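Local coordinates for RidA family protein (Mycobacterium tuberculosis, PDB 3I7T), which is of unknown function but belongs to the trimeric YjgF/YER057c/UK114 (RidA) family, whose better-known members hydrolyse reactive enamine and imine intermediates, at residues 39-44 with 76-81; 70-75 with 98-103; 47-52 with 112-117. All blocks are in the same frame, centred on the assembly; numbering follows the deposited sequence.

Contact 1 (39-44 with 76-81); sequences DDIAAQ and ISRWRE
D40 and R78 meet obliquely where the first turns of two helices, 41-58 and 79-90, come together on the sheet of the YjgF-like alpha/beta fold. D40 holds the N-cap position of the first helix and R78 that of the second, so the pair joins one helix start to the other. The bond is a salt bridge, D40 OD2 to R78 NH1 at 3.1 Å, with the carboxylate and guanidinium planes turned 35° apart. The same OD2 also takes the backbone N-H of I41, from above the carboxylate plane and 2.6 Å from I41 N. With these two partners OD2 would probably favour an ionised D40. CG of D40 stands anti to its own nitrogen (chi1 -160°), and this swings the carboxylate across to the arginine.

Beside the ion pair I41 packs against both charged side chains. I41 CB sits over one face of the R78 guanidinium, offset toward its rim, at 4.1 Å from NH1. Its CG2 branch presses against the chain of E81, 3.5 Å from E81 CB, and the two side chains run at a slant to each other. I41 and R78 both also touch L111, and W79, on the far face of the second helix start, meets F13 of the second subunit.

E81 stretches out beyond CG and brings its carboxylate up beside that of D40, the two planes almost perpendicular. Like charges thus lie close, probably at some cost, D40 OD1 being 3.9 Å from E81 OE1, which also rests 3.9 Å from A42 CB.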
ATOM      1  N   ASP A  39       2.405  21.332  14.404  1.00 10.83           N
ATOM      2  CA  ASP A  39       2.915  20.866  15.686  1.00 11.47           C
ATOM      3  C   ASP A  39       2.237  19.591  16.163  1.00 12.00           C
ATOM      4  O   ASP A  39       2.849  18.797  16.877  1.00 13.40           O
ATOM      5  CB  ASP A  39       2.778  21.959  16.754  1.00 11.19           C
ATOM      6  N   ASP A  40       0.977  19.382  15.788  1.00 11.64           N
ATOM      7  CA  ASP A  40       0.231  18.251  16.335  1.00 11.09           C
ATOM      8  C   ASP A  40      -0.488  17.456  15.252  1.00 10.25           C
ATOM      9  O   ASP A  40      -0.586  17.899  14.108  1.00  9.63           O
ATOM     10  CB  ASP A  40      -0.761  18.711  17.403  1.00 11.30           C
ATOM     11  CG  ASP A  40      -1.204  17.574  18.328  1.00 14.26           C
ATOM     12  OD1 ASP A  40      -2.048  17.847  19.215  1.00 17.86           O
ATOM     13  OD2 ASP A  40      -0.715  16.413  18.187  1.00 16.30           O
ATOM     14  N   ILE A  41      -0.994  16.282  15.615  1.00  9.33           N
ATOM     15  CA  ILE A  41      -1.482  15.366  14.602  1.00  8.59           C
ATOM     16  C   ILE A  41      -2.566  15.967  13.710  1.00  8.34           C
ATOM     17  O   ILE A  41      -2.533  15.775  12.501  1.00  8.26           O
ATOM     18  CB  ILE A  41      -1.860  13.957  15.158  1.00  8.76           C
ATOM     19  CG1 ILE A  41      -1.518  12.888  14.096  1.00  8.67           C
ATOM     20  CG2 ILE A  41      -3.317  13.909  15.638  1.00  8.89           C
ATOM     21  CD1 ILE A  41      -1.947  11.464  14.439  1.00  9.48           C
ATOM     22  N   ALA A  42      -3.503  16.721  14.273  1.00  7.97           N
ATOM     23  CA  ALA A  42      -4.533  17.331  13.433  1.00  7.65           C
ATOM     24  C   ALA A  42      -3.931  18.252  12.372  1.00  7.43           C
ATOM     25  O   ALA A  42      -4.245  18.120  11.203  1.00  6.50           O
ATOM     26  CB  ALA A  42      -5.559  18.081  14.266  1.00  7.55           C
ATOM     27  N   ALA A  43      -3.073  19.185  12.783  1.00  7.38           N
ATOM     28  CA  ALA A  43      -2.493  20.138  11.837  1.00  7.37           C
ATOM     29  C   ALA A  43      -1.685  19.432  10.753  1.00  7.08           C
ATOM     30  O   ALA A  43      -1.729  19.810   9.582  1.00  7.44           O
ATOM     31  CB  ALA A  43      -1.632  21.148  12.573  1.00  7.23           C
ATOM     32  N   GLN A  44      -0.932  18.409  11.154  1.00  6.66           N
ATOM     33  CA  GLN A  44      -0.117  17.631  10.222  1.00  6.57           C
ATOM     34  C   GLN A  44      -0.976  16.870   9.225  1.00  6.93           C
ATOM     35  O   GLN A  44      -0.634  16.784   8.046  1.00  6.54           O
ATOM     36  CB  GLN A  44       0.791  16.667  10.983  1.00  5.78           C
ATOM     37  CG  GLN A  44       1.917  17.376  11.749  1.00  5.68           C
ATOM     38  CD  GLN A  44       2.989  16.402  12.204  1.00  5.17           C
ATOM     39  OE1 GLN A  44       2.973  15.218  11.843  1.00  3.89           O
ATOM     40  NE2 GLN A  44       3.923  16.892  13.011  1.00  5.72           N
ATOM     41  N   ILE A  76      -1.824   5.344  17.050  1.00  7.47           N
ATOM     42  CA  ILE A  76      -3.156   5.062  16.519  1.00  7.81           C
ATOM     43  C   ILE A  76      -4.255   5.324  17.562  1.00  8.23           C
ATOM     44  O   ILE A  76      -5.447   5.353  17.237  1.00  8.14           O
ATOM     45  CB  ILE A  76      -3.263   3.619  15.933  1.00  7.66           C
ATOM     46  CG1 ILE A  76      -4.374   3.555  14.867  1.00  7.81           C
ATOM     47  CG2 ILE A  76      -3.453   2.584  17.045  1.00  7.31           C
ATOM     48  CD1 ILE A  76      -4.225   2.413  13.930  1.00  6.20           C
ATOM     49  N   SER A  77      -3.862   5.523  18.815  1.00  8.49           N
ATOM     50  CA  SER A  77      -4.850   5.889  19.818  1.00  8.94           C
ATOM     51  C   SER A  77      -5.403   7.285  19.519  1.00  9.35           C
ATOM     52  O   SER A  77      -6.429   7.694  20.076  1.00  9.39           O
ATOM     53  CB  SER A  77      -4.278   5.798  21.239  1.00  8.81           C
ATOM     54  OG  SER A  77      -3.539   6.951  21.583  1.00  9.42           O
ATOM     55  N   ARG A  78      -4.728   8.010  18.629  1.00 10.00           N
ATOM     56  CA  ARG A  78      -5.183   9.337  18.220  1.00 10.33           C
ATOM     57  C   ARG A  78      -5.916   9.308  16.876  1.00 10.32           C
ATOM     58  O   ARG A  78      -5.966  10.309  16.172  1.00 10.08           O
ATOM     59  CB  ARG A  78      -4.009  10.322  18.177  1.00 10.66           C
ATOM     60  CG  ARG A  78      -3.319  10.515  19.524  1.00 11.70           C
ATOM     61  CD  ARG A  78      -2.319  11.669  19.492  1.00 14.08           C
ATOM     62  NE  ARG A  78      -1.083  11.312  18.786  1.00 15.24           N
ATOM     63  CZ  ARG A  78      -0.095  12.165  18.510  1.00 13.56           C
ATOM     64  NH1 ARG A  78      -0.185  13.447  18.871  1.00 15.64           N
ATOM     65  NH2 ARG A  78       0.980  11.734  17.875  1.00 11.61           N
ATOM     66  N   TRP A  79      -6.506   8.161  16.541  1.00 10.79           N
ATOM     67  CA  TRP A  79      -7.150   7.979  15.239  1.00 11.01           C
ATOM     68  C   TRP A  79      -8.284   8.961  14.983  1.00 11.15           C
ATOM     69  O   TRP A  79      -8.573   9.286  13.833  1.00 11.36           O
ATOM     70  CB  TRP A  79      -7.642   6.538  15.050  1.00 11.24           C
ATOM     71  CG  TRP A  79      -8.803   6.151  15.928  1.00 11.87           C
ATOM     72  CD1 TRP A  79      -8.739   5.592  17.174  1.00 12.53           C
ATOM     73  CD2 TRP A  79     -10.196   6.282  15.620  1.00 12.77           C
ATOM     74  NE1 TRP A  79     -10.008   5.370  17.660  1.00 12.02           N
ATOM     75  CE2 TRP A  79     -10.919   5.788  16.729  1.00 12.56           C
ATOM     76  CE3 TRP A  79     -10.902   6.779  14.520  1.00 13.41           C
ATOM     77  CZ2 TRP A  79     -12.314   5.772  16.770  1.00 12.64           C
ATOM     78  CZ3 TRP A  79     -12.295   6.761  14.564  1.00 14.74           C
ATOM     79  CH2 TRP A  79     -12.983   6.262  15.688  1.00 13.27           C
ATOM     80  N   ARG A  80      -8.925   9.436  16.044  1.00 11.21           N
ATOM     81  CA  ARG A  80     -10.050  10.347  15.876  1.00 11.54           C
ATOM     82  C   ARG A  80      -9.668  11.738  15.416  1.00 10.92           C
ATOM     83  O   ARG A  80     -10.387  12.337  14.634  1.00 11.14           O
ATOM     84  CB  ARG A  80     -10.884  10.427  17.146  1.00 11.96           C
ATOM     85  CG  ARG A  80     -12.081   9.518  17.094  1.00 14.24           C
ATOM     86  CD  ARG A  80     -13.009   9.735  18.267  1.00 16.79           C
ATOM     87  NE  ARG A  80     -14.021   8.685  18.285  1.00 19.93           N
ATOM     88  CZ  ARG A  80     -15.048   8.631  17.442  1.00 21.21           C
ATOM     89  NH1 ARG A  80     -15.208   9.578  16.522  1.00 21.75           N
ATOM     90  NH2 ARG A  80     -15.917   7.632  17.519  1.00 21.57           N
ATOM     91  N   GLU A  81      -8.544  12.250  15.905  1.00 10.60           N
ATOM     92  CA  GLU A  81      -8.045  13.549  15.482  1.00 10.41           C
ATOM     93  C   GLU A  81      -7.747  13.504  13.987  1.00  9.87           C
ATOM     94  O   GLU A  81      -8.011  14.463  13.258  1.00  9.58           O
ATOM     95  CB  GLU A  81      -6.776  13.928  16.267  1.00 11.00           C
ATOM     96  CG  GLU A  81      -7.016  14.559  17.651  1.00 12.42           C
ATOM     97  CD  GLU A  81      -5.762  15.271  18.224  1.00 16.00           C
ATOM     98  OE1 GLU A  81      -5.398  16.395  17.766  1.00 14.40           O
ATOM     99  OE2 GLU A  81      -5.144  14.698  19.152  1.00 17.19           O
TER

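Contact 2 (70-75 with 98-103); sequences RIYVTD and SMVEVT
V73 O takes the backbone N-H of V102 at 2.9 Å from V102 N, and the CA-H of E101 also points at it, with E101 CA 3.1 Å away. The oxygen belongs to a parallel strand pair, 70-73 with 99-101, the two strands of a right-handed beta-alpha-beta crossover through helix 79-90. The ladder continues from V73 N to V100 O, V100 N to I71 O and I71 N to S98 O, and the strands are twisted 23° against each other.

On the face toward helix 79-90, M99 has CG anti to its nitrogen (chi1 -171°), which lays CG 4.0 Å from I71 CG2 and near V73 CG2. On the other face Y72 and V100 lie side by side, Y72 CD1 being 3.8 Å from V100 CG2, while V102 CG1 meets the same ring atom at a slant. At the subunit interface R70 pairs with E115 of its own chain and E115 of the second subunit.

At the end of its strand, E101 runs alongside D75, pointing the same way; its OE1 accepts the backbone N-H of I76, and its OE2 bonds T103 of the second subunit. A water joins the loops after the strands, 2.9 Å from T74 O and 3.0 Å from V102 O.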
ATOM      1  N   ARG A  70      -4.206   5.903   2.304  1.00  6.32           N
ATOM      2  CA  ARG A  70      -3.607   4.987   3.266  1.00  6.73           C
ATOM      3  C   ARG A  70      -2.891   5.873   4.241  1.00  5.96           C
ATOM      4  O   ARG A  70      -2.133   6.756   3.824  1.00  5.45           O
ATOM      5  CB  ARG A  70      -2.629   4.033   2.582  1.00  6.75           C
ATOM      6  CG  ARG A  70      -1.981   3.020   3.525  1.00  8.84           C
ATOM      7  CD  ARG A  70      -1.157   1.962   2.753  1.00 10.37           C
ATOM      8  NE  ARG A  70      -2.025   1.066   1.984  1.00 11.25           N
ATOM      9  CZ  ARG A  70      -2.181   1.112   0.663  1.00 10.60           C
ATOM     10  NH1 ARG A  70      -2.999   0.261   0.073  1.00 12.06           N
ATOM     11  NH2 ARG A  70      -1.516   1.991  -0.070  1.00 12.59           N
ATOM     12  N   ILE A  71      -3.163   5.655   5.530  1.00  5.14           N
ATOM     13  CA  ILE A  71      -2.693   6.531   6.590  1.00  5.23           C
ATOM     14  C   ILE A  71      -1.806   5.779   7.577  1.00  5.71           C
ATOM     15  O   ILE A  71      -2.237   4.804   8.181  1.00  5.54           O
ATOM     16  CB  ILE A  71      -3.895   7.138   7.362  1.00  4.97           C
ATOM     17  CG1 ILE A  71      -4.857   7.851   6.400  1.00  4.25           C
ATOM     18  CG2 ILE A  71      -3.414   8.081   8.482  1.00  6.09           C
ATOM     19  CD1 ILE A  71      -6.143   8.268   7.047  1.00  4.23           C
ATOM     20  N   TYR A  72      -0.561   6.229   7.710  1.00  5.94           N
ATOM     21  CA  TYR A  72       0.347   5.745   8.738  1.00  6.22           C
ATOM     22  C   TYR A  72       0.424   6.757   9.863  1.00  6.11           C
ATOM     23  O   TYR A  72       0.715   7.928   9.625  1.00  5.66           O
ATOM     24  CB  TYR A  72       1.754   5.557   8.166  1.00  6.80           C
ATOM     25  CG  TYR A  72       1.796   4.758   6.888  1.00  8.70           C
ATOM     26  CD1 TYR A  72       1.759   3.375   6.920  1.00 11.06           C
ATOM     27  CD2 TYR A  72       1.871   5.385   5.650  1.00 12.42           C
ATOM     28  CE1 TYR A  72       1.789   2.620   5.754  1.00 12.15           C
ATOM     29  CE2 TYR A  72       1.905   4.640   4.473  1.00 14.23           C
ATOM     30  CZ  TYR A  72       1.862   3.254   4.537  1.00 14.24           C
ATOM     31  OH  TYR A  72       1.893   2.493   3.378  1.00 15.38           O
ATOM     32  N   VAL A  73       0.209   6.295  11.089  1.00  5.65           N
ATOM     33  CA  VAL A  73       0.310   7.158  12.249  1.00  5.99           C
ATOM     34  C   VAL A  73       1.287   6.587  13.268  1.00  6.39           C
ATOM     35  O   VAL A  73       1.498   5.368  13.334  1.00  6.76           O
ATOM     36  CB  VAL A  73      -1.054   7.399  12.908  1.00  5.61           C
ATOM     37  CG1 VAL A  73      -1.923   8.247  12.011  1.00  4.73           C
ATOM     38  CG2 VAL A  73      -1.736   6.057  13.261  1.00  5.66           C
ATOM     39  N   THR A  74       1.894   7.458  14.070  1.00  6.92           N
ATOM     40  CA  THR A  74       2.798   6.964  15.092  1.00  6.88           C
ATOM     41  C   THR A  74       2.044   6.634  16.386  1.00  7.42           C
ATOM     42  O   THR A  74       2.563   5.930  17.242  1.00  7.60           O
ATOM     43  CB  THR A  74       4.018   7.902  15.351  1.00  7.63           C
ATOM     44  OG1 THR A  74       3.577   9.209  15.756  1.00  5.91           O
ATOM     45  CG2 THR A  74       4.891   8.000  14.096  1.00  7.15           C
ATOM     46  N   ASP A  75       0.819   7.127  16.524  1.00  7.37           N
ATOM     47  CA  ASP A  75       0.009   6.782  17.685  1.00  7.83           C
ATOM     48  C   ASP A  75      -1.440   6.593  17.287  1.00  7.66           C
ATOM     49  O   ASP A  75      -2.195   7.567  17.183  1.00  7.21           O
ATOM     50  CB  ASP A  75       0.105   7.857  18.760  1.00  8.33           C
ATOM     51  CG  ASP A  75      -0.706   7.510  19.991  1.00 10.27           C
ATOM     52  OD1 ASP A  75      -1.507   6.546  19.914  1.00 12.24           O
ATOM     53  OD2 ASP A  75      -0.543   8.191  21.031  1.00 12.53           O
ATOM     54  N   SER A  98      -7.100   2.889   4.886  1.00  5.75           N
ATOM     55  CA  SER A  98      -6.582   2.056   5.963  1.00  6.47           C
ATOM     56  C   SER A  98      -5.835   2.974   6.885  1.00  6.25           C
ATOM     57  O   SER A  98      -5.344   3.998   6.444  1.00  6.26           O
ATOM     58  CB  SER A  98      -5.636   0.990   5.418  1.00  6.31           C
ATOM     59  OG  SER A  98      -6.274   0.313   4.352  1.00  9.11           O
ATOM     60  N   MET A  99      -5.746   2.614   8.161  1.00  6.10           N
ATOM     61  CA  MET A  99      -4.925   3.375   9.088  1.00  6.99           C
ATOM     62  C   MET A  99      -4.180   2.395   9.951  1.00  7.02           C
ATOM     63  O   MET A  99      -4.796   1.586  10.639  1.00  7.25           O
ATOM     64  CB  MET A  99      -5.794   4.269   9.974  1.00  6.66           C
ATOM     65  CG  MET A  99      -5.014   5.258  10.818  1.00  8.79           C
ATOM     66  SD  MET A  99      -6.040   6.098  12.068  1.00 13.05           S
ATOM     67  CE  MET A  99      -7.097   7.069  11.007  1.00  9.81           C
ATOM     68  N   VAL A 100      -2.855   2.457   9.929  1.00  7.92           N
ATOM     69  CA  VAL A 100      -2.082   1.573  10.795  1.00  8.52           C
ATOM     70  C   VAL A 100      -1.001   2.327  11.532  1.00  8.80           C
ATOM     71  O   VAL A 100      -0.491   3.342  11.068  1.00  8.38           O
ATOM     72  CB  VAL A 100      -1.392   0.432  10.040  1.00  8.71           C
ATOM     73  CG1 VAL A 100      -2.431  -0.490   9.395  1.00  9.53           C
ATOM     74  CG2 VAL A 100      -0.399   0.996   9.019  1.00  9.39           C
ATOM     75  N   GLU A 101      -0.634   1.803  12.685  1.00  8.70           N
ATOM     76  CA  GLU A 101       0.401   2.442  13.449  1.00  9.06           C
ATOM     77  C   GLU A 101       1.766   1.899  13.045  1.00  9.58           C
ATOM     78  O   GLU A 101       1.955   0.684  12.943  1.00  9.56           O
ATOM     79  CB  GLU A 101       0.154   2.210  14.922  1.00  9.62           C
ATOM     80  CG  GLU A 101       0.989   3.070  15.809  1.00  8.99           C
ATOM     81  CD  GLU A 101       0.610   2.870  17.242  1.00 10.34           C
ATOM     82  OE1 GLU A 101      -0.455   3.374  17.657  1.00 11.86           O
ATOM     83  OE2 GLU A 101       1.368   2.186  17.946  1.00 11.08           O
ATOM     84  N   VAL A 102       2.716   2.803  12.817  1.00  9.80           N
ATOM     85  CA  VAL A 102       4.101   2.400  12.553  1.00 10.47           C
ATOM     86  C   VAL A 102       5.031   2.846  13.690  1.00 10.53           C
ATOM     87  O   VAL A 102       4.694   3.753  14.451  1.00 10.17           O
ATOM     88  CB  VAL A 102       4.602   2.943  11.193  1.00 10.14           C
ATOM     89  CG1 VAL A 102       3.832   2.281  10.057  1.00 11.26           C
ATOM     90  CG2 VAL A 102       4.459   4.462  11.132  1.00 10.31           C
ATOM     91  N   THR A 103       6.202   2.228  13.799  1.00 10.91           N
ATOM     92  CA  THR A 103       7.127   2.634  14.851  1.00 11.57           C
ATOM     93  C   THR A 103       7.657   4.043  14.628  1.00 11.57           C
ATOM     94  O   THR A 103       7.773   4.810  15.577  1.00 11.89           O
ATOM     95  CB  THR A 103       8.299   1.636  15.059  1.00 11.88           C
ATOM     96  OG1 THR A 103       8.890   1.305  13.795  1.00 12.37           O
ATOM     97  CG2 THR A 103       7.807   0.367  15.730  1.00 12.64           C
TER
HETATM   98  O   HOH W   1       5.009   4.451  17.331  1.00 20.37           O

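Contact 3 (47-52 with 112-117); sequences DALRRI and VEIEAD
I114 meets three residues of the helix segment 47-52, and its two branches divide the work. CG1 is anti to the carbonyl carbon (chi1 -52°) and the chain runs on extended, which carries CD1 in between A48 and L49. There I114 CD1 lies 3.9 Å from L49 CD2 and 4.1 Å from A48 CB. The short branch, CG2, faces the other way along the strand and takes the end of I52, with I52 CD1 only 3.6 Å from I114 CG2.

I52 has the same choice of torsions (chi1 -70°), with CG1 beside its own nitrogen and an extended chain that drives CD1 down onto the strand. It crosses I114 at about a right angle, so the end of one side chain lands on the flank of the other. I52 CD1 also passes over the backbone, 3.7 Å from I114 O. The other methyl, I52 CG2, points along the strand to A116, where it lies 4.0 Å from A116 CB.

This is the helix-on-sheet core of the YjgF-like alpha/beta fold: segment 47-52 of helix 41-58 runs roughly along strand segment 112-117, the axes 27° apart in direction and 8.6 Å at closest approach. A48 and A116 present only CB methyls, against which I114 CD1 and I52 CG2 pack. L49 enters from the flank, its backbone bond to CB not aimed at the strand but its CD2 turned in. T45 adds to the I114 side of the same layer, and I52 also touches T34 of strand 28-35.

E113 and E115 are on the opposite face of the strand; E115 pairs there with R70 of the third subunit. On the helix, D47 and R51 form a side-on salt bridge, in which D47 OD2 receives both R51 NE, at 2.7 Å, and R51 NH2.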
ATOM      1  N   ASP A  47      -2.319  19.426   6.713  1.00  7.31           N
ATOM      2  CA  ASP A  47      -1.245  19.869   5.825  1.00  7.15           C
ATOM      3  C   ASP A  47      -0.837  18.774   4.845  1.00  6.79           C
ATOM      4  O   ASP A  47      -0.516  19.051   3.681  1.00  6.45           O
ATOM      5  CB  ASP A  47      -0.043  20.348   6.645  1.00  6.82           C
ATOM      6  CG  ASP A  47       0.906  21.213   5.834  1.00  8.25           C
ATOM      7  OD1 ASP A  47       0.440  22.233   5.264  1.00  9.90           O
ATOM      8  OD2 ASP A  47       2.105  20.871   5.752  1.00  8.34           O
ATOM      9  N   ALA A  48      -0.861  17.521   5.298  1.00  6.62           N
ATOM     10  CA  ALA A  48      -0.549  16.406   4.403  1.00  5.90           C
ATOM     11  C   ALA A  48      -1.595  16.328   3.307  1.00  6.08           C
ATOM     12  O   ALA A  48      -1.273  16.066   2.151  1.00  5.05           O
ATOM     13  CB  ALA A  48      -0.453  15.078   5.169  1.00  6.38           C
ATOM     14  N   LEU A  49      -2.853  16.578   3.663  1.00  5.82           N
ATOM     15  CA  LEU A  49      -3.935  16.492   2.682  1.00  5.97           C
ATOM     16  C   LEU A  49      -3.909  17.672   1.735  1.00  5.46           C
ATOM     17  O   LEU A  49      -4.268  17.531   0.569  1.00  5.71           O
ATOM     18  CB  LEU A  49      -5.297  16.392   3.366  1.00  5.41           C
ATOM     19  CG  LEU A  49      -5.571  15.071   4.093  1.00  6.52           C
ATOM     20  CD1 LEU A  49      -6.903  15.080   4.873  1.00  7.14           C
ATOM     21  CD2 LEU A  49      -5.521  13.918   3.115  1.00  6.81           C
ATOM     22  N   ARG A  50      -3.481  18.836   2.229  1.00  5.22           N
ATOM     23  CA  ARG A  50      -3.314  19.995   1.360  1.00  5.56           C
ATOM     24  C   ARG A  50      -2.252  19.716   0.291  1.00  5.28           C
ATOM     25  O   ARG A  50      -2.436  20.067  -0.867  1.00  5.68           O
ATOM     26  CB  ARG A  50      -2.942  21.252   2.146  1.00  6.11           C
ATOM     27  CG  ARG A  50      -3.104  22.531   1.313  1.00  8.30           C
ATOM     28  CD  ARG A  50      -2.116  23.603   1.718  1.00 13.19           C
ATOM     29  N   ARG A  51      -1.143  19.099   0.684  1.00  4.90           N
ATOM     30  CA  ARG A  51      -0.075  18.776  -0.248  1.00  5.08           C
ATOM     31  C   ARG A  51      -0.497  17.704  -1.259  1.00  5.18           C
ATOM     32  O   ARG A  51      -0.135  17.762  -2.436  1.00  5.89           O
ATOM     33  CB  ARG A  51       1.180  18.346   0.511  1.00  4.93           C
ATOM     34  CG  ARG A  51       1.783  19.454   1.366  1.00  5.50           C
ATOM     35  CD  ARG A  51       2.748  18.896   2.428  1.00  5.77           C
ATOM     36  NE  ARG A  51       3.098  19.974   3.362  1.00  8.81           N
ATOM     37  CZ  ARG A  51       4.047  20.882   3.132  1.00  8.30           C
ATOM     38  NH1 ARG A  51       4.775  20.819   2.024  1.00  8.47           N
ATOM     39  NH2 ARG A  51       4.284  21.835   4.017  1.00  7.42           N
ATOM     40  N   ILE A  52      -1.253  16.717  -0.801  1.00  5.04           N
ATOM     41  CA  ILE A  52      -1.847  15.756  -1.735  1.00  5.27           C
ATOM     42  C   ILE A  52      -2.700  16.445  -2.805  1.00  5.34           C
ATOM     43  O   ILE A  52      -2.563  16.151  -3.995  1.00  5.44           O
ATOM     44  CB  ILE A  52      -2.638  14.695  -0.979  1.00  4.91           C
ATOM     45  CG1 ILE A  52      -1.638  13.823  -0.224  1.00  5.02           C
ATOM     46  CG2 ILE A  52      -3.496  13.847  -1.939  1.00  5.04           C
ATOM     47  CD1 ILE A  52      -2.238  12.877   0.769  1.00  5.54           C
ATOM     48  N   VAL A 112       2.190  11.553  11.159  1.00  6.91           N
ATOM     49  CA  VAL A 112       1.226  10.993  10.218  1.00  6.62           C
ATOM     50  C   VAL A 112       1.780  11.104   8.800  1.00  6.48           C
ATOM     51  O   VAL A 112       2.420  12.093   8.453  1.00  6.64           O
ATOM     52  CB  VAL A 112      -0.186  11.660  10.339  1.00  6.24           C
ATOM     53  CG1 VAL A 112      -0.117  13.155  10.128  1.00  6.14           C
ATOM     54  CG2 VAL A 112      -1.149  11.048   9.335  1.00  5.29           C
ATOM     55  N   GLU A 113       1.588  10.057   8.005  1.00  6.59           N
ATOM     56  CA  GLU A 113       1.909  10.113   6.586  1.00  7.46           C
ATOM     57  C   GLU A 113       0.734   9.546   5.786  1.00  7.48           C
ATOM     58  O   GLU A 113       0.134   8.552   6.187  1.00  7.81           O
ATOM     59  CB  GLU A 113       3.188   9.334   6.294  1.00  7.67           C
ATOM     60  CG  GLU A 113       3.589   9.311   4.809  1.00  9.16           C
ATOM     61  CD  GLU A 113       5.045   8.932   4.628  1.00 11.68           C
ATOM     62  OE1 GLU A 113       5.816   9.061   5.599  1.00 12.23           O
ATOM     63  OE2 GLU A 113       5.428   8.486   3.528  1.00 14.64           O
ATOM     64  N   ILE A 114       0.402  10.185   4.671  1.00  6.94           N
ATOM     65  CA  ILE A 114      -0.739   9.760   3.864  1.00  6.96           C
ATOM     66  C   ILE A 114      -0.366   9.530   2.404  1.00  7.30           C
ATOM     67  O   ILE A 114       0.285  10.369   1.784  1.00  7.99           O
ATOM     68  CB  ILE A 114      -1.879  10.806   3.967  1.00  7.00           C
ATOM     69  CG1 ILE A 114      -2.160  11.075   5.454  1.00  6.51           C
ATOM     70  CG2 ILE A 114      -3.120  10.355   3.163  1.00  5.26           C
ATOM     71  CD1 ILE A 114      -3.241  12.098   5.730  1.00  6.88           C
ATOM     72  N   GLU A 115      -0.776   8.385   1.864  1.00  7.47           N
ATOM     73  CA  GLU A 115      -0.704   8.121   0.434  1.00  7.99           C
ATOM     74  C   GLU A 115      -2.076   8.271  -0.205  1.00  7.30           C
ATOM     75  O   GLU A 115      -3.104   8.176   0.473  1.00  8.13           O
ATOM     76  CB  GLU A 115      -0.244   6.682   0.203  1.00  8.20           C
ATOM     77  CG  GLU A 115       1.119   6.381   0.744  1.00 10.14           C
ATOM     78  CD  GLU A 115       1.434   4.897   0.623  1.00 14.43           C
ATOM     79  OE1 GLU A 115       0.513   4.124   0.290  1.00 16.68           O
ATOM     80  OE2 GLU A 115       2.591   4.501   0.841  1.00 14.96           O
ATOM     81  N   ALA A 116      -2.109   8.435  -1.519  1.00  6.94           N
ATOM     82  CA  ALA A 116      -3.383   8.451  -2.209  1.00  6.57           C
ATOM     83  C   ALA A 116      -3.264   7.852  -3.615  1.00  6.45           C
ATOM     84  O   ALA A 116      -2.226   7.996  -4.279  1.00  5.31           O
ATOM     85  CB  ALA A 116      -3.933   9.867  -2.275  1.00  6.40           C
ATOM     86  N   ASP A 117      -4.329   7.165  -4.043  1.00  6.06           N
ATOM     87  CA  ASP A 117      -4.479   6.737  -5.426  1.00  6.41           C
ATOM     88  C   ASP A 117      -5.728   7.388  -5.964  1.00  6.21           C
ATOM     89  O   ASP A 117      -6.750   7.467  -5.270  1.00  5.65           O
ATOM     90  CB  ASP A 117      -4.620   5.216  -5.534  1.00  6.81           C
ATOM     91  CG  ASP A 117      -3.388   4.493  -5.050  1.00 10.12           C
ATOM     92  OD1 ASP A 117      -2.309   4.725  -5.623  1.00 14.06           O
ATOM     93  OD2 ASP A 117      -3.499   3.699  -4.094  1.00 15.15           O
TER

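Contact 3 lies at the centre of the chain and is wholly apolar across its interface, whereas contact 1 sits near the surface and mixes an ion pair with packing. Contact 2 is buried like contact 3 but held chiefly by backbone hydrogen bonds, at the edge of the sheet within the chain. Contacts 1 and 3 share helix 41-58: its start meets helix 79-90, its middle the sheet. Contacts 2 and 3 use neighbouring strands, linked by Y72 O to E113 N. Contacts 1 and 2 touch where I76 and W79 pack on strand 99-101; both face the second subunit.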